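Local coordinates for protein DNA polymerase sliding clamp 3 (Sulfolobus tokodaii, PDB 3AIZ) that serves as a subunit of a ring-shaped sliding clamp that encircles DNA and tethers DNA polymerase and other DNA-processing proteins to it during replication, at residues V3-A8 against G54-Y59; G33-G38 against D48-A53; D85-E90 against V99-V104; S206-P211 against Y229-G234. One frame throughout, in Å; residues are numbered along the deposited sequence.

Interaction 1. Residues V3-A8 against G54-Y59; sequences VKVIDA and GYFEEY
The Phe56 ring is sandwiched between unlike groups: Tyr55 lies with CD2 over one face, Val3 places CG1 over the opposite face in a CH-pi contact, and Val5 CG2 meets the edge in the ring plane. The Tyr59 ring packs at a slant against the other branch of Val3, with Val3 CG2 3.6 Å from Tyr59 CD1. In Val3, CG1 stands anti to the backbone N (chi1 173°), which splits the two methyls between the two aromatic neighbours.

The backbones join by two bonds, Lys4 N to Glu58 O at 2.9 Å and a more bent one from Glu57 N to Lys4 O at 3.2 Å. Around them strand 58-60 pairs antiparallel with strand 2-5 in the five-stranded sheet of the clamp's N-terminal domain, while the other side of strand 2-5 pairs with strand 86-91. Past this strand, Asp7 stands at the N-cap of helix 8-18, whose Phe11 touches Val5, Tyr55 and Phe56.

On the other face of the sheet, Lys4 extends alongside Glu57, and its NZ forms a salt bridge with Glu57 OE1 at 3.3 Å. Glu58 CB lies 3.9 Å from Lys4 CB, but its carboxylate turns to Arg2 for a salt bridge. The Tyr59 hydroxyl is hydrogen-bonded to the Thr30 carbonyl.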
loop_
_atom_site.group_PDB
_atom_site.type_symbol
_atom_site.label_atom_id
_atom_site.label_comp_id
_atom_site.label_asym_id
_atom_site.label_seq_id
_atom_site.Cartn_x
_atom_site.Cartn_y
_atom_site.Cartn_z
ATOM N N VAL C 3 -5.635 -13.228 -44.706
ATOM C CA VAL C 3 -4.404 -13.378 -43.938
ATOM C C VAL C 3 -4.678 -13.960 -42.552
ATOM O O VAL C 3 -5.713 -13.682 -41.947
ATOM C CB VAL C 3 -3.675 -12.024 -43.799
ATOM C CG1 VAL C 3 -2.493 -12.146 -42.859
ATOM C CG2 VAL C 3 -3.225 -11.521 -45.162
ATOM N N LYS C 4 -3.747 -14.769 -42.053
ATOM C CA LYS C 4 -3.904 -15.403 -40.747
ATOM C C LYS C 4 -2.686 -15.198 -39.848
ATOM O O LYS C 4 -1.556 -15.489 -40.238
ATOM C CB LYS C 4 -4.184 -16.899 -40.907
ATOM C CG LYS C 4 -4.264 -17.658 -39.591
ATOM C CD LYS C 4 -4.433 -19.151 -39.820
ATOM C CE LYS C 4 -4.515 -19.907 -38.502
ATOM N NZ LYS C 4 -4.691 -21.372 -38.712
ATOM N N VAL C 5 -2.931 -14.702 -38.639
ATOM C CA VAL C 5 -1.876 -14.499 -37.655
ATOM C C VAL C 5 -2.039 -15.474 -36.498
ATOM O O VAL C 5 -3.151 -15.690 -36.017
ATOM C CB VAL C 5 -1.905 -13.068 -37.089
ATOM C CG1 VAL C 5 -0.872 -12.910 -35.983
ATOM C CG2 VAL C 5 -1.672 -12.053 -38.194
ATOM N N ILE C 6 -0.935 -16.062 -36.049
ATOM C CA ILE C 6 -0.983 -16.987 -34.922
ATOM C C ILE C 6 -0.857 -16.257 -33.585
ATOM O O ILE C 6 -1.787 -16.261 -32.780
ATOM C CB ILE C 6 0.093 -18.081 -35.029
ATOM C CG1 ILE C 6 -0.196 -18.988 -36.228
ATOM C CG2 ILE C 6 0.146 -18.901 -33.749
ATOM C CD1 ILE C 6 0.796 -20.119 -36.395
ATOM N N ASP C 7 0.294 -15.634 -33.350
ATOM C CA ASP C 7 0.500 -14.863 -32.129
ATOM C C ASP C 7 -0.188 -13.508 -32.243
ATOM O O ASP C 7 0.471 -12.474 -32.361
ATOM C CB ASP C 7 1.993 -14.678 -31.848
ATOM C CG ASP C 7 2.259 -14.035 -30.496
ATOM O OD1 ASP C 7 1.285 -13.686 -29.795
ATOM O OD2 ASP C 7 3.444 -13.880 -30.133
ATOM N N ALA C 8 -1.515 -13.521 -32.204
ATOM C CA ALA C 8 -2.304 -12.309 -32.387
ATOM C C ALA C 8 -2.213 -11.374 -31.186
ATOM O O ALA C 8 -2.563 -10.199 -31.280
ATOM C CB ALA C 8 -3.756 -12.660 -32.678
ATOM N N GLY C 54 5.930 -13.769 -44.700
ATOM C CA GLY C 54 6.450 -14.828 -43.854
ATOM C C GLY C 54 6.065 -14.681 -42.395
ATOM O O GLY C 54 6.042 -15.661 -41.651
ATOM N N TYR C 55 5.769 -13.452 -41.983
ATOM C CA TYR C 55 5.353 -13.182 -40.611
ATOM C C TYR C 55 4.062 -13.926 -40.293
ATOM O O TYR C 55 3.845 -14.363 -39.163
ATOM C CB TYR C 55 5.158 -11.678 -40.402
ATOM C CG TYR C 55 4.650 -11.297 -39.028
ATOM C CD1 TYR C 55 5.533 -10.968 -38.008
ATOM C CD2 TYR C 55 3.289 -11.256 -38.754
ATOM C CE1 TYR C 55 5.077 -10.616 -36.754
ATOM C CE2 TYR C 55 2.823 -10.904 -37.503
ATOM C CZ TYR C 55 3.721 -10.585 -36.506
ATOM O OH TYR C 55 3.262 -10.234 -35.258
ATOM N N PHE C 56 3.210 -14.065 -41.303
ATOM C CA PHE C 56 1.927 -14.731 -41.141
ATOM C C PHE C 56 2.049 -16.222 -41.417
ATOM O O PHE C 56 2.933 -16.656 -42.157
ATOM C CB PHE C 56 0.893 -14.123 -42.091
ATOM C CG PHE C 56 0.809 -12.626 -42.022
ATOM C CD1 PHE C 56 0.104 -12.005 -41.006
ATOM C CD2 PHE C 56 1.430 -11.841 -42.976
ATOM C CE1 PHE C 56 0.019 -10.628 -40.943
ATOM C CE2 PHE C 56 1.352 -10.464 -42.918
ATOM C CZ PHE C 56 0.646 -9.857 -41.900
ATOM N N GLU C 57 1.157 -17.006 -40.818
ATOM C CA GLU C 57 1.089 -18.432 -41.105
ATOM C C GLU C 57 0.473 -18.639 -42.484
ATOM O O GLU C 57 0.877 -19.530 -43.231
ATOM C CB GLU C 57 0.262 -19.160 -40.045
ATOM C CG GLU C 57 0.150 -20.657 -40.276
ATOM C CD GLU C 57 -0.823 -21.322 -39.322
ATOM O OE1 GLU C 57 -1.437 -20.608 -38.502
ATOM O OE2 GLU C 57 -0.978 -22.561 -39.396
ATOM N N GLU C 58 -0.510 -17.805 -42.812
ATOM C CA GLU C 58 -1.148 -17.840 -44.121
ATOM C C GLU C 58 -1.238 -16.431 -44.692
ATOM O O GLU C 58 -1.692 -15.507 -44.018
ATOM C CB GLU C 58 -2.546 -18.455 -44.029
ATOM C CG GLU C 58 -2.563 -19.910 -43.585
ATOM C CD GLU C 58 -3.968 -20.478 -43.494
ATOM O OE1 GLU C 58 -4.929 -19.754 -43.830
ATOM O OE2 GLU C 58 -4.111 -21.651 -43.085
ATOM N N TYR C 59 -0.801 -16.271 -45.938
ATOM C CA TYR C 59 -0.834 -14.974 -46.599
ATOM C C TYR C 59 -1.284 -15.128 -48.046
ATOM O O TYR C 59 -0.541 -15.633 -48.886
ATOM C CB TYR C 59 0.543 -14.310 -46.541
ATOM C CG TYR C 59 0.531 -12.840 -46.897
ATOM C CD1 TYR C 59 0.307 -11.873 -45.926
ATOM C CD2 TYR C 59 0.743 -12.419 -48.204
ATOM C CE1 TYR C 59 0.293 -10.530 -46.245
ATOM C CE2 TYR C 59 0.732 -11.077 -48.531
ATOM C CZ TYR C 59 0.506 -10.137 -47.548
ATOM O OH TYR C 59 0.493 -8.799 -47.868
#

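Interaction 2. Residues G33-G38 against D48-A53; sequences GLKIRG and DILIPA
Leu34 and Ile51, then Ile36 and Ile49, form two hydrogen-bonded antiparallel pairs, each closed by two backbone bonds. In the first, Leu34 N binds Ile51 O and Ile51 N binds Leu34 O, both at 2.8 Å; in the second, Ile49 N reaches Ile36 O at 2.7 Å and Ile36 N reaches Ile49 O at 3.0 Å. The non-hydrogen-bonded pair between them, Lys35 with Leu50, adds a CA-H...O contact from Lys35 CA to Ile49 O. Gly33 ends the ladder against Pro52 with a backbone conformation that calls for glycine.

These bonds hold together a beta hairpin, strands 33-39 and 45-52, within the long sheet that continues from the N-terminal into the C-terminal domain: strand 45-52 pairs on its far side with strand 235-241.

The apolar contacts gather on one face. Leu34 runs beside Ile51, and Ile36 meets Ile49 through their CB atoms, 4.0 Å apart; helix 8-18 lies against this face, its Phe15 on Ile36, its Ile14 and Leu18 on Ile49 and its Phe11 on Ile51.

Ionic contact belongs to the opposite face. Arg37 bends at chi3 (-60°), bringing its guanidinium alongside Asp48, so that NH2 forms a salt bridge to Asp48 OD1 at 3.1 Å, with a weak bond from NE to the same oxygen. That oxygen lies near the guanidinium plane, but the two flat groups are turned 74° apart, and NH2 comes from above the carboxylate plane. Nearby, Lys35 CG rests on Leu50 CD1 at 3.7 Å, and Arg37 also touches Ile119 and Thr121, in what is probably the interdomain connector of PCNA clamps.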
loop_
_atom_site.group_PDB
_atom_site.type_symbol
_atom_site.label_atom_id
_atom_site.label_comp_id
_atom_site.label_asym_id
_atom_site.label_seq_id
_atom_site.Cartn_x
_atom_site.Cartn_y
_atom_site.Cartn_z
ATOM N N GLY C 33 4.082 -8.136 -48.676
ATOM C CA GLY C 33 3.570 -8.214 -47.320
ATOM C C GLY C 33 2.705 -7.025 -46.952
ATOM O O GLY C 33 2.386 -6.191 -47.798
ATOM N N LEU C 34 2.327 -6.949 -45.681
ATOM C CA LEU C 34 1.485 -5.863 -45.194
ATOM C C LEU C 34 2.296 -4.609 -44.899
ATOM O O LEU C 34 3.113 -4.588 -43.979
ATOM C CB LEU C 34 0.727 -6.298 -43.937
ATOM C CG LEU C 34 -0.090 -5.215 -43.231
ATOM C CD1 LEU C 34 -1.080 -4.569 -44.189
ATOM C CD2 LEU C 34 -0.809 -5.791 -42.020
ATOM N N LYS C 35 2.066 -3.563 -45.684
ATOM C CA LYS C 35 2.725 -2.282 -45.461
ATOM C C LYS C 35 1.776 -1.308 -44.778
ATOM O O LYS C 35 0.645 -1.113 -45.218
ATOM C CB LYS C 35 3.231 -1.693 -46.779
ATOM C CG LYS C 35 4.307 -2.528 -47.454
ATOM C CD LYS C 35 4.770 -1.893 -48.754
ATOM C CE LYS C 35 5.832 -2.742 -49.433
ATOM N NZ LYS C 35 6.346 -2.098 -50.672
ATOM N N ILE C 36 2.241 -0.709 -43.689
ATOM C CA ILE C 36 1.457 0.277 -42.963
ATOM C C ILE C 36 2.280 1.543 -42.813
ATOM O O ILE C 36 3.442 1.494 -42.415
ATOM C CB ILE C 36 1.049 -0.229 -41.570
ATOM C CG1 ILE C 36 0.285 -1.549 -41.683
ATOM C CG2 ILE C 36 0.213 0.816 -40.849
ATOM C CD1 ILE C 36 -0.013 -2.189 -40.352
ATOM N N ARG C 37 1.675 2.678 -43.134
ATOM C CA ARG C 37 2.395 3.941 -43.141
ATOM C C ARG C 37 1.491 5.081 -42.705
ATOM O O ARG C 37 0.410 5.272 -43.261
ATOM C CB ARG C 37 2.955 4.208 -44.538
ATOM C CG ARG C 37 3.641 5.546 -44.696
ATOM C CD ARG C 37 4.322 5.641 -46.049
ATOM N NE ARG C 37 5.335 4.602 -46.219
ATOM C CZ ARG C 37 6.139 4.512 -47.273
ATOM N NH1 ARG C 37 6.050 5.401 -48.253
ATOM N NH2 ARG C 37 7.033 3.534 -47.347
ATOM N N GLY C 38 1.935 5.834 -41.705
ATOM C CA GLY C 38 1.163 6.952 -41.195
ATOM C C GLY C 38 2.034 8.086 -40.697
ATOM O O GLY C 38 3.256 7.961 -40.631
ATOM N N ASP C 48 6.746 3.992 -40.551
ATOM C CA ASP C 48 6.850 3.106 -41.701
ATOM C C ASP C 48 6.983 1.656 -41.250
ATOM O O ASP C 48 8.037 1.238 -40.769
ATOM C CB ASP C 48 8.042 3.501 -42.570
ATOM C CG ASP C 48 8.123 2.691 -43.844
ATOM O OD1 ASP C 48 7.060 2.393 -44.429
ATOM O OD2 ASP C 48 9.251 2.353 -44.263
ATOM N N ILE C 49 5.909 0.889 -41.411
ATOM C CA ILE C 49 5.884 -0.498 -40.964
ATOM C C ILE C 49 5.814 -1.477 -42.130
ATOM O O ILE C 49 5.094 -1.252 -43.104
ATOM C CB ILE C 49 4.694 -0.759 -40.023
ATOM C CG1 ILE C 49 4.763 0.166 -38.806
ATOM C CG2 ILE C 49 4.669 -2.217 -39.587
ATOM C CD1 ILE C 49 3.577 0.044 -37.873
ATOM N N LEU C 50 6.574 -2.562 -42.025
ATOM C CA LEU C 50 6.528 -3.630 -43.014
ATOM C C LEU C 50 6.398 -4.984 -42.333
ATOM O O LEU C 50 7.287 -5.407 -41.594
ATOM C CB LEU C 50 7.775 -3.613 -43.897
ATOM C CG LEU C 50 7.904 -4.798 -44.858
ATOM C CD1 LEU C 50 6.710 -4.865 -45.801
ATOM C CD2 LEU C 50 9.205 -4.721 -45.642
ATOM N N ILE C 51 5.281 -5.656 -42.582
ATOM C CA ILE C 51 5.044 -6.983 -42.037
ATOM C C ILE C 51 5.005 -7.993 -43.177
ATOM O O ILE C 51 3.955 -8.219 -43.776
ATOM C CB ILE C 51 3.726 -7.037 -41.248
ATOM C CG1 ILE C 51 3.680 -5.906 -40.216
ATOM C CG2 ILE C 51 3.563 -8.386 -40.576
ATOM C CD1 ILE C 51 2.396 -5.851 -39.425
ATOM N N PRO C 52 6.162 -8.595 -43.484
ATOM C CA PRO C 52 6.336 -9.518 -44.611
ATOM C C PRO C 52 5.362 -10.690 -44.564
ATOM O O PRO C 52 4.837 -11.019 -43.500
ATOM C CB PRO C 52 7.771 -10.022 -44.431
ATOM C CG PRO C 52 8.452 -8.949 -43.659
ATOM C CD PRO C 52 7.412 -8.406 -42.730
ATOM N N ALA C 53 5.132 -11.312 -45.716
ATOM C CA ALA C 53 4.225 -12.449 -45.811
ATOM C C ALA C 53 4.626 -13.566 -44.854
ATOM O O ALA C 53 3.771 -14.227 -44.264
ATOM C CB ALA C 53 4.178 -12.963 -47.240
#

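Interaction 3. Residues D85-E90 against V99-V104; sequences DSLYLE and VTLDGV
Tyr88 leans its ring along the neighbouring strand and presents an edge to it: Thr100 O and Asp102 CB both lie in the ring plane, with Tyr88 CE1 3.9 Å from Asp102 CB. With CG anti to its carbonyl carbon (chi1 -65°), the ring points toward Asp102, whose carboxylate plane is turned 39° from it. Ser86 stands on the same face. Its OG sits between backbone N and carbonyl carbon (chi1 59°) and bonds to Asp102 O at 3.2 Å, while Ser86 N reaches that oxygen at 2.9 Å from the opposite face of the carbonyl plane. Two donors of one residue thus grip Asp102 O, and Asp102 N returns a bond to Ser86 O. Further along, Thr100 N meets Tyr88 O at 2.9 Å.

On the opposite face of the hairpin, Leu87, Leu89, Leu101 and Val99 form an apolar surface. Leu87 CD1 crosses to Leu101 CD2 at 3.7 Å, whereas Leu89 and Val99 run side by side, Leu89 CD2 lying 4.0 Å from Val99 CG2.

The two segments belong to the beta hairpin of strands 86-91 and 97-102. Asp102 forms a salt bridge with Lys185 of the DNA polymerase sliding clamp B chain, and Asp85 is anchored by Arg107 and Thr82. Helix 71-78 covers the apolar face with Leu78 and Phe74, and strands 2-5 and 106-111 flank the hairpin.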
loop_
_atom_site.group_PDB
_atom_site.type_symbol
_atom_site.label_atom_id
_atom_site.label_comp_id
_atom_site.label_asym_id
_atom_site.label_seq_id
_atom_site.Cartn_x
_atom_site.Cartn_y
_atom_site.Cartn_z
ATOM N N ASP C 85 -5.506 -17.282 -29.113
ATOM C CA ASP C 85 -6.374 -16.820 -30.190
ATOM C C ASP C 85 -5.608 -16.681 -31.496
ATOM O O ASP C 85 -4.518 -16.111 -31.526
ATOM C CB ASP C 85 -7.007 -15.475 -29.834
ATOM C CG ASP C 85 -8.350 -15.622 -29.158
ATOM O OD1 ASP C 85 -9.025 -16.648 -29.392
ATOM O OD2 ASP C 85 -8.737 -14.709 -28.401
ATOM N N SER C 86 -6.180 -17.208 -32.573
ATOM C CA SER C 86 -5.640 -16.991 -33.907
ATOM C C SER C 86 -6.466 -15.909 -34.592
ATOM O O SER C 86 -7.675 -15.823 -34.386
ATOM C CB SER C 86 -5.661 -18.285 -34.723
ATOM O OG SER C 86 -6.978 -18.796 -34.844
ATOM N N LEU C 87 -5.814 -15.079 -35.397
ATOM C CA LEU C 87 -6.493 -13.946 -36.016
ATOM C C LEU C 87 -6.585 -14.084 -37.533
ATOM O O LEU C 87 -5.678 -14.609 -38.174
ATOM C CB LEU C 87 -5.794 -12.638 -35.637
ATOM C CG LEU C 87 -6.456 -11.340 -36.096
ATOM C CD1 LEU C 87 -6.432 -10.309 -34.981
ATOM C CD2 LEU C 87 -5.784 -10.800 -37.349
ATOM N N TYR C 88 -7.692 -13.611 -38.097
ATOM C CA TYR C 88 -7.899 -13.643 -39.539
ATOM C C TYR C 88 -8.326 -12.273 -40.054
ATOM O O TYR C 88 -9.228 -11.645 -39.500
ATOM C CB TYR C 88 -8.963 -14.682 -39.912
ATOM C CG TYR C 88 -8.576 -16.116 -39.618
ATOM C CD1 TYR C 88 -8.843 -16.688 -38.381
ATOM C CD2 TYR C 88 -7.958 -16.901 -40.583
ATOM C CE1 TYR C 88 -8.497 -17.999 -38.108
ATOM C CE2 TYR C 88 -7.610 -18.214 -40.321
ATOM C CZ TYR C 88 -7.880 -18.758 -39.081
ATOM O OH TYR C 88 -7.536 -20.063 -38.811
ATOM N N LEU C 89 -7.672 -11.814 -41.114
ATOM C CA LEU C 89 -8.047 -10.565 -41.763
ATOM C C LEU C 89 -8.523 -10.868 -43.174
ATOM O O LEU C 89 -7.952 -11.717 -43.854
ATOM C CB LEU C 89 -6.865 -9.598 -41.793
ATOM C CG LEU C 89 -6.319 -9.171 -40.429
ATOM C CD1 LEU C 89 -5.036 -8.370 -40.584
ATOM C CD2 LEU C 89 -7.360 -8.379 -39.655
ATOM N N GLU C 90 -9.571 -10.179 -43.615
ATOM C CA GLU C 90 -10.178 -10.485 -44.903
ATOM C C GLU C 90 -11.023 -9.324 -45.420
ATOM O O GLU C 90 -11.335 -8.395 -44.678
ATOM C CB GLU C 90 -11.027 -11.754 -44.783
ATOM C CG GLU C 90 -11.409 -12.396 -46.106
ATOM C CD GLU C 90 -12.017 -13.776 -45.925
ATOM O OE1 GLU C 90 -12.097 -14.245 -44.768
ATOM O OE2 GLU C 90 -12.410 -14.391 -46.938
ATOM N N VAL C 99 -12.355 -8.954 -39.324
ATOM C CA VAL C 99 -11.466 -9.489 -38.303
ATOM C C VAL C 99 -12.124 -10.693 -37.641
ATOM O O VAL C 99 -13.184 -10.570 -37.027
ATOM C CB VAL C 99 -11.136 -8.436 -37.231
ATOM C CG1 VAL C 99 -10.027 -8.935 -36.321
ATOM C CG2 VAL C 99 -10.736 -7.126 -37.883
ATOM N N THR C 100 -11.497 -11.857 -37.772
ATOM C CA THR C 100 -12.053 -13.083 -37.216
ATOM C C THR C 100 -11.158 -13.668 -36.132
ATOM O O THR C 100 -10.108 -14.239 -36.425
ATOM C CB THR C 100 -12.273 -14.146 -38.305
ATOM O OG1 THR C 100 -13.142 -13.623 -39.316
ATOM C CG2 THR C 100 -12.891 -15.401 -37.708
ATOM N N LEU C 101 -11.579 -13.525 -34.881
ATOM C CA LEU C 101 -10.852 -14.107 -33.762
ATOM C C LEU C 101 -11.305 -15.547 -33.541
ATOM O O LEU C 101 -12.498 -15.818 -33.406
ATOM C CB LEU C 101 -11.067 -13.281 -32.494
ATOM C CG LEU C 101 -10.742 -11.793 -32.614
ATOM C CD1 LEU C 101 -10.847 -11.115 -31.261
ATOM C CD2 LEU C 101 -9.356 -11.598 -33.202
ATOM N N ASP C 102 -10.348 -16.468 -33.512
ATOM C CA ASP C 102 -10.661 -17.883 -33.371
ATOM C C ASP C 102 -9.937 -18.491 -32.176
ATOM O O ASP C 102 -8.714 -18.627 -32.180
ATOM C CB ASP C 102 -10.294 -18.636 -34.652
ATOM C CG ASP C 102 -10.842 -20.051 -34.676
ATOM O OD1 ASP C 102 -11.265 -20.549 -33.612
ATOM O OD2 ASP C 102 -10.848 -20.666 -35.764
ATOM N N GLY C 103 -10.705 -18.855 -31.153
ATOM C CA GLY C 103 -10.158 -19.473 -29.960
ATOM C C GLY C 103 -11.198 -20.325 -29.260
ATOM O O GLY C 103 -11.726 -21.273 -29.842
ATOM N N VAL C 104 -11.492 -19.987 -28.008
ATOM C CA VAL C 104 -12.536 -20.676 -27.258
ATOM C C VAL C 104 -13.822 -20.714 -28.077
ATOM O O VAL C 104 -14.532 -21.720 -28.098
ATOM C CB VAL C 104 -12.811 -19.982 -25.914
ATOM C CG1 VAL C 104 -13.973 -20.657 -25.196
ATOM C CG2 VAL C 104 -11.559 -19.986 -25.048
#

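Interaction 4. Residues S206-P211 against Y229-G234; sequences SKMRKP and YNLPQG
Met208 lays its side chain across the Tyr229 ring from CB onward. CB stands over one face of the ring in a CH-pi contact, 3.8 Å from the centroid of the Tyr229 ring and only 14° off its normal, a little toward the CD2 side. CG continues over the same face, toward the other ortho carbon, 3.9 Å from Tyr229 CD1. There the chain bends at chi2 (-67°), and SD sits obliquely, 5.4 Å from the centroid of the Tyr229 ring, as a Met-aromatic contact. A second bend at chi3 folds the methyl back toward the strand, where Met208 CE meets Tyr229 CB at 3.7 Å and, more loosely, Leu231 CD2 at 4.3 Å.

Leu231 CD2 is shared with Pro211, lying 4.0 Å from Pro211 CB and 3.7 Å from Pro211 O; Pro232 CD closes on that same carbonyl oxygen at 3.8 Å.

The residues 206-211 form a short 3-10 turn and the stretch after it, between helix 199-203 and strand 214-220, and rest on the end of strand 223-231 in the C-terminal domain. Helix 136-149 touches the Tyr229 ring through Thr136 and Phe139. From the N-terminal domain, helix 8-18 reaches the loop as well, with Thr17 on Met208 and Tyr13 on Pro211.

No hydrogen bond crosses between the two segments. The Tyr229 hydroxyl finds its partner in Thr205 OG1, next to the loop, and Asn230 O in Ser212 OG, so cohesion here rests on dispersion and on the fit of methionine against aromatic ring, with polar bonds at its margins.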
loop_
_atom_site.group_PDB
_atom_site.type_symbol
_atom_site.label_atom_id
_atom_site.label_comp_id
_atom_site.label_asym_id
_atom_site.label_seq_id
_atom_site.Cartn_x
_atom_site.Cartn_y
_atom_site.Cartn_z
ATOM N N SER C 206 6.655 2.535 -26.596
ATOM C CA SER C 206 6.975 1.500 -25.617
ATOM C C SER C 206 6.113 0.244 -25.754
ATOM O O SER C 206 6.560 -0.858 -25.436
ATOM C CB SER C 206 6.870 2.062 -24.196
ATOM O OG SER C 206 5.604 2.661 -23.974
ATOM N N LYS C 207 4.880 0.405 -26.225
ATOM C CA LYS C 207 3.982 -0.735 -26.387
ATOM C C LYS C 207 4.383 -1.643 -27.550
ATOM O O LYS C 207 3.599 -2.487 -27.984
ATOM C CB LYS C 207 2.526 -0.278 -26.531
ATOM C CG LYS C 207 1.793 -0.147 -25.200
ATOM C CD LYS C 207 0.345 0.285 -25.384
ATOM C CE LYS C 207 0.206 1.799 -25.393
ATOM N NZ LYS C 207 0.986 2.437 -26.489
ATOM N N MET C 208 5.602 -1.461 -28.051
ATOM C CA MET C 208 6.162 -2.358 -29.057
ATOM C C MET C 208 6.927 -3.486 -28.373
ATOM O O MET C 208 7.481 -4.367 -29.031
ATOM C CB MET C 208 7.087 -1.598 -30.010
ATOM C CG MET C 208 6.371 -0.677 -30.988
ATOM S SD MET C 208 5.370 -1.568 -32.197
ATOM C CE MET C 208 6.588 -2.688 -32.885
ATOM N N ARG C 209 6.947 -3.444 -27.044
ATOM C CA ARG C 209 7.653 -4.429 -26.229
ATOM C C ARG C 209 7.434 -5.866 -26.695
ATOM O O ARG C 209 8.377 -6.545 -27.100
ATOM C CB ARG C 209 7.231 -4.297 -24.766
ATOM C CG ARG C 209 7.747 -5.405 -23.861
ATOM C CD ARG C 209 7.160 -5.277 -22.465
ATOM N NE ARG C 209 7.273 -3.909 -21.969
ATOM C CZ ARG C 209 8.332 -3.435 -21.322
ATOM N NH1 ARG C 209 8.351 -2.173 -20.911
ATOM N NH2 ARG C 209 9.374 -4.225 -21.087
ATOM N N LYS C 210 6.189 -6.324 -26.629
ATOM C CA LYS C 210 5.861 -7.708 -26.964
ATOM C C LYS C 210 6.217 -8.108 -28.399
ATOM O O LYS C 210 6.943 -9.081 -28.608
ATOM C CB LYS C 210 4.384 -7.998 -26.677
ATOM C CG LYS C 210 4.013 -7.930 -25.205
ATOM C CD LYS C 210 2.530 -8.196 -24.999
ATOM C CE LYS C 210 2.108 -9.505 -25.649
ATOM N NZ LYS C 210 2.876 -10.666 -25.116
ATOM N N PRO C 211 5.709 -7.359 -29.394
ATOM C CA PRO C 211 5.907 -7.737 -30.799
ATOM C C PRO C 211 7.372 -7.722 -31.227
ATOM O O PRO C 211 7.792 -8.588 -31.993
ATOM C CB PRO C 211 5.141 -6.653 -31.567
ATOM C CG PRO C 211 4.214 -6.049 -30.576
ATOM C CD PRO C 211 4.922 -6.122 -29.268
ATOM N N TYR C 229 11.863 -0.906 -34.569
ATOM C CA TYR C 229 11.522 -2.080 -33.787
ATOM C C TYR C 229 11.434 -3.290 -34.703
ATOM O O TYR C 229 10.460 -3.455 -35.437
ATOM C CB TYR C 229 10.206 -1.870 -33.043
ATOM C CG TYR C 229 10.300 -0.882 -31.904
ATOM C CD1 TYR C 229 9.976 0.455 -32.090
ATOM C CD2 TYR C 229 10.711 -1.288 -30.641
ATOM C CE1 TYR C 229 10.055 1.361 -31.049
ATOM C CE2 TYR C 229 10.796 -0.389 -29.596
ATOM C CZ TYR C 229 10.466 0.933 -29.804
ATOM O OH TYR C 229 10.550 1.831 -28.764
ATOM N N ASN C 230 12.465 -4.126 -34.668
ATOM C CA ASN C 230 12.520 -5.315 -35.508
ATOM C C ASN C 230 11.374 -6.277 -35.229
ATOM O O ASN C 230 10.972 -6.468 -34.081
ATOM C CB ASN C 230 13.859 -6.033 -35.335
ATOM C CG ASN C 230 15.034 -5.203 -35.818
ATOM O OD1 ASN C 230 16.087 -5.174 -35.181
ATOM N ND2 ASN C 230 14.858 -4.523 -36.946
ATOM N N LEU C 231 10.852 -6.879 -36.291
ATOM C CA LEU C 231 9.776 -7.851 -36.176
ATOM C C LEU C 231 10.218 -9.182 -36.765
ATOM O O LEU C 231 11.115 -9.222 -37.607
ATOM C CB LEU C 231 8.526 -7.349 -36.901
ATOM C CG LEU C 231 7.866 -6.094 -36.331
ATOM C CD1 LEU C 231 6.802 -5.576 -37.282
ATOM C CD2 LEU C 231 7.277 -6.375 -34.955
ATOM N N PRO C 232 9.591 -10.280 -36.320
ATOM C CA PRO C 232 9.898 -11.614 -36.844
ATOM C C PRO C 232 9.804 -11.665 -38.367
ATOM O O PRO C 232 9.074 -10.877 -38.969
ATOM C CB PRO C 232 8.809 -12.489 -36.221
ATOM C CG PRO C 232 8.461 -11.794 -34.952
ATOM C CD PRO C 232 8.589 -10.325 -35.241
ATOM N N GLN C 233 10.547 -12.584 -38.974
ATOM C CA GLN C 233 10.517 -12.779 -40.419
ATOM C C GLN C 233 10.926 -11.524 -41.186
ATOM O O GLN C 233 10.321 -11.182 -42.202
ATOM C CB GLN C 233 9.134 -13.255 -40.871
ATOM C CG GLN C 233 8.645 -14.496 -40.139
ATOM C CD GLN C 233 9.600 -15.667 -40.273
ATOM O OE1 GLN C 233 10.259 -15.833 -41.302
ATOM N NE2 GLN C 233 9.679 -16.489 -39.232
ATOM N N GLY C 234 11.953 -10.841 -40.689
ATOM C CA GLY C 234 12.523 -9.699 -41.380
ATOM C C GLY C 234 11.630 -8.475 -41.439
ATOM O O GLY C 234 11.849 -7.580 -42.256
#

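Three of the contacts lie in the N-terminal domain, and interaction 4 reaches it from the C-terminal domain. Interactions 1 and 3 are neighbours in one five-stranded sheet, where Val5 N meets Leu87 O and Val3 O meets Leu89 N, each at 2.8 Å in probable hydrogen bonds. Interaction 2 belongs to the other, longer sheet and touches interaction 1 where Phe56 CZ packs on Ile51 CG2 at 3.5 Å. That longer sheet also holds strand 223-231 of interaction 4; Pro52 and Ile51 touch its 229-234 segment, and the contact centres are about 12 Å apart. Interaction 3, about 20 Å from interaction 4 between centres, reaches the neighbouring clamp B subunit. Helix 8-18 contacts interactions 1, 2 and 4.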